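Local coordinates for conserved domain protein (Bacillus anthracis, PDB 3FBQ) that is of unknown function but probably contains immunoglobulin-like (E-set) beta domains, at residues Arg189-Ser194 against Ala276-Ile281. Numbering follows the deposited sequence.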
loop_
_atom_site.group_PDB
_atom_site.type_symbol
_atom_site.label_atom_id
_atom_site.label_comp_id
_atom_site.label_asym_id
_atom_site.label_seq_id
_atom_site.Cartn_x
_atom_site.Cartn_y
_atom_site.Cartn_z
ATOM N N ARG A 189 -24.924 25.073 -8.272
ATOM C CA ARG A 189 -24.470 23.674 -8.482
ATOM C C ARG A 189 -24.647 23.285 -9.938
ATOM O O ARG A 189 -23.875 22.476 -10.488
ATOM C CB ARG A 189 -25.256 22.661 -7.638
ATOM C CG ARG A 189 -25.315 22.959 -6.180
ATOM C CD ARG A 189 -25.702 21.741 -5.423
ATOM N NE ARG A 189 -25.285 21.910 -4.052
ATOM C CZ ARG A 189 -25.065 20.933 -3.183
ATOM N NH1 ARG A 189 -25.221 19.655 -3.527
ATOM N NH2 ARG A 189 -24.664 21.247 -1.953
ATOM N N LYS A 190 -25.665 23.893 -10.548
ATOM C CA LYS A 190 -26.117 23.477 -11.843
ATOM C C LYS A 190 -25.194 23.943 -12.939
ATOM O O LYS A 190 -24.988 23.222 -13.919
ATOM C CB LYS A 190 -27.557 23.905 -12.076
ATOM C CG LYS A 190 -28.541 23.017 -11.316
ATOM C CD LYS A 190 -29.901 22.888 -12.039
ATOM C CE LYS A 190 -30.710 24.184 -12.051
ATOM N NZ LYS A 190 -31.338 24.448 -10.731
ATOM N N GLU A 191 -24.599 25.120 -12.779
ATOM C CA GLU A 191 -23.686 25.564 -13.835
ATOM C C GLU A 191 -22.204 25.263 -13.584
ATOM O O GLU A 191 -21.340 25.729 -14.335
ATOM C CB GLU A 191 -23.925 27.024 -14.259
ATOM C CG GLU A 191 -23.664 28.077 -13.201
ATOM C CD GLU A 191 -23.435 29.495 -13.796
ATOM O OE1 GLU A 191 -22.393 29.719 -14.470
ATOM O OE2 GLU A 191 -24.288 30.387 -13.574
ATOM N N TRP A 192 -21.923 24.493 -12.539
ATOM C CA TRP A 192 -20.560 24.342 -12.042
ATOM C C TRP A 192 -20.400 23.043 -11.260
ATOM O O TRP A 192 -21.302 22.630 -10.532
ATOM C CB TRP A 192 -20.174 25.535 -11.165
ATOM C CG TRP A 192 -20.335 26.858 -11.847
ATOM C CD1 TRP A 192 -21.411 27.694 -11.771
ATOM C CD2 TRP A 192 -19.388 27.500 -12.711
ATOM N NE1 TRP A 192 -21.193 28.816 -12.535
ATOM C CE2 TRP A 192 -19.959 28.721 -13.120
ATOM C CE3 TRP A 192 -18.115 27.160 -13.176
ATOM C CZ2 TRP A 192 -19.300 29.604 -13.974
ATOM C CZ3 TRP A 192 -17.462 28.038 -14.023
ATOM C CH2 TRP A 192 -18.055 29.244 -14.414
ATOM N N ASP A 193 -19.246 22.403 -11.415
ATOM C CA ASP A 193 -19.054 21.041 -10.930
ATOM C C ASP A 193 -17.794 20.931 -10.077
ATOM O O ASP A 193 -17.476 19.862 -9.558
ATOM C CB ASP A 193 -18.983 20.060 -12.102
ATOM C CG ASP A 193 -20.325 19.858 -12.775
ATOM O OD1 ASP A 193 -21.352 19.844 -12.066
ATOM O OD2 ASP A 193 -20.354 19.716 -14.016
ATOM N N SER A 194 -17.081 22.045 -9.939
ATOM C CA SER A 194 -15.891 22.092 -9.098
ATOM C C SER A 194 -15.731 23.462 -8.446
ATOM O O SER A 194 -14.894 24.263 -8.861
ATOM C CB SER A 194 -14.644 21.750 -9.916
ATOM O OG SER A 194 -13.525 22.504 -9.481
ATOM N N ALA A 276 -15.009 31.541 -22.071
ATOM C CA ALA A 276 -14.594 32.261 -20.874
ATOM C C ALA A 276 -15.546 31.994 -19.712
ATOM O O ALA A 276 -15.143 32.023 -18.549
ATOM C CB ALA A 276 -14.506 33.754 -21.157
ATOM N N LYS A 277 -16.808 31.732 -20.035
ATOM C CA LYS A 277 -17.804 31.398 -19.024
ATOM C C LYS A 277 -17.262 30.373 -18.033
ATOM O O LYS A 277 -17.160 30.645 -16.837
ATOM C CB LYS A 277 -19.080 30.869 -19.682
ATOM C CG LYS A 277 -20.362 31.433 -19.093
ATOM C CD LYS A 277 -20.108 32.752 -18.381
ATOM C CE LYS A 277 -19.908 32.544 -16.889
ATOM N NZ LYS A 277 -19.500 33.801 -16.201
ATOM N N LYS A 278 -16.914 29.194 -18.539
ATOM C CA LYS A 278 -17.289 27.943 -17.893
ATOM C C LYS A 278 -16.147 27.396 -17.042
ATOM O O LYS A 278 -16.154 26.228 -16.654
ATOM C CB LYS A 278 -17.710 26.906 -18.937
ATOM C CG LYS A 278 -19.199 26.900 -19.240
ATOM C CD LYS A 278 -19.959 27.814 -18.293
ATOM C CE LYS A 278 -20.908 27.025 -17.406
ATOM N NZ LYS A 278 -20.605 25.567 -17.428
ATOM N N LYS A 279 -15.168 28.248 -16.758
ATOM C CA LYS A 279 -14.285 28.047 -15.615
ATOM C C LYS A 279 -13.695 29.369 -15.134
ATOM O O LYS A 279 -12.713 29.860 -15.690
ATOM C CB LYS A 279 -13.164 27.069 -15.969
ATOM C CG LYS A 279 -13.460 26.198 -17.179
ATOM C CD LYS A 279 -12.405 25.116 -17.352
ATOM C CE LYS A 279 -11.449 25.455 -18.483
ATOM N NZ LYS A 279 -11.905 24.891 -19.783
ATOM N N ASP A 280 -14.302 29.940 -14.099
ATOM C CA ASP A 280 -13.765 31.183 -13.461
ATOM C C ASP A 280 -13.359 31.265 -11.947
ATOM O O ASP A 280 -13.456 30.295 -11.201
ATOM C CB ASP A 280 -14.514 32.478 -13.939
ATOM C CG ASP A 280 -16.018 32.527 -13.548
ATOM O OD1 ASP A 280 -16.691 31.469 -13.458
ATOM O OD2 ASP A 280 -16.529 33.659 -13.369
ATOM N N ILE A 281 -12.868 32.435 -11.550
ATOM C CA ILE A 281 -12.433 32.742 -10.205
ATOM C C ILE A 281 -13.190 34.020 -9.722
ATOM O O ILE A 281 -13.243 35.000 -10.453
ATOM C CB ILE A 281 -10.862 32.883 -10.175
ATOM C CG1 ILE A 281 -10.209 31.612 -10.781
ATOM C CG2 ILE A 281 -10.334 33.269 -8.739
ATOM C CD1 ILE A 281 -8.812 31.176 -10.208
#
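With CG of Trp192 beside the backbone N and anti to the carbonyl carbon (chi1 -55°), and the indole turned by chi2 of 95°, the six-membered end of the ring is carried against the backbone of Lys277-Lys279. Contact is made by its far rim: CZ3 lies 3.6 Å from CA of Lys279, which is in the ring plane, and is approached by C of Lys278 at 3.4 Å. The carbonyl oxygen of Lys277 also sits near that plane, beside CH2. Lys278 behaves differently, its chain bending back at chi2, chi3 and chi4 until NZ gives a weak hydrogen bond to O of Glu191 (3.2 Å). NZ of Lys278 also stands above the Trp192 indole, 6° from the ring normal, but at 5.1 Å from the six-membered centroid any cation-pi attraction is weak at most. Glu191 OE1 remains 5.3 Å from NZ of Lys277, too far for a salt bridge, though the opposite charges may attract mildly. Trp192, which is buried, also packs on Leu248, and its carbonyl oxygen is hydrogen-bonded by Tyr222. The contact thus joins the turn between helix 186-191 and strand 196-203 to the loop leading into strand 281-289, outermost within this chain in the eight-stranded antiparallel sheet.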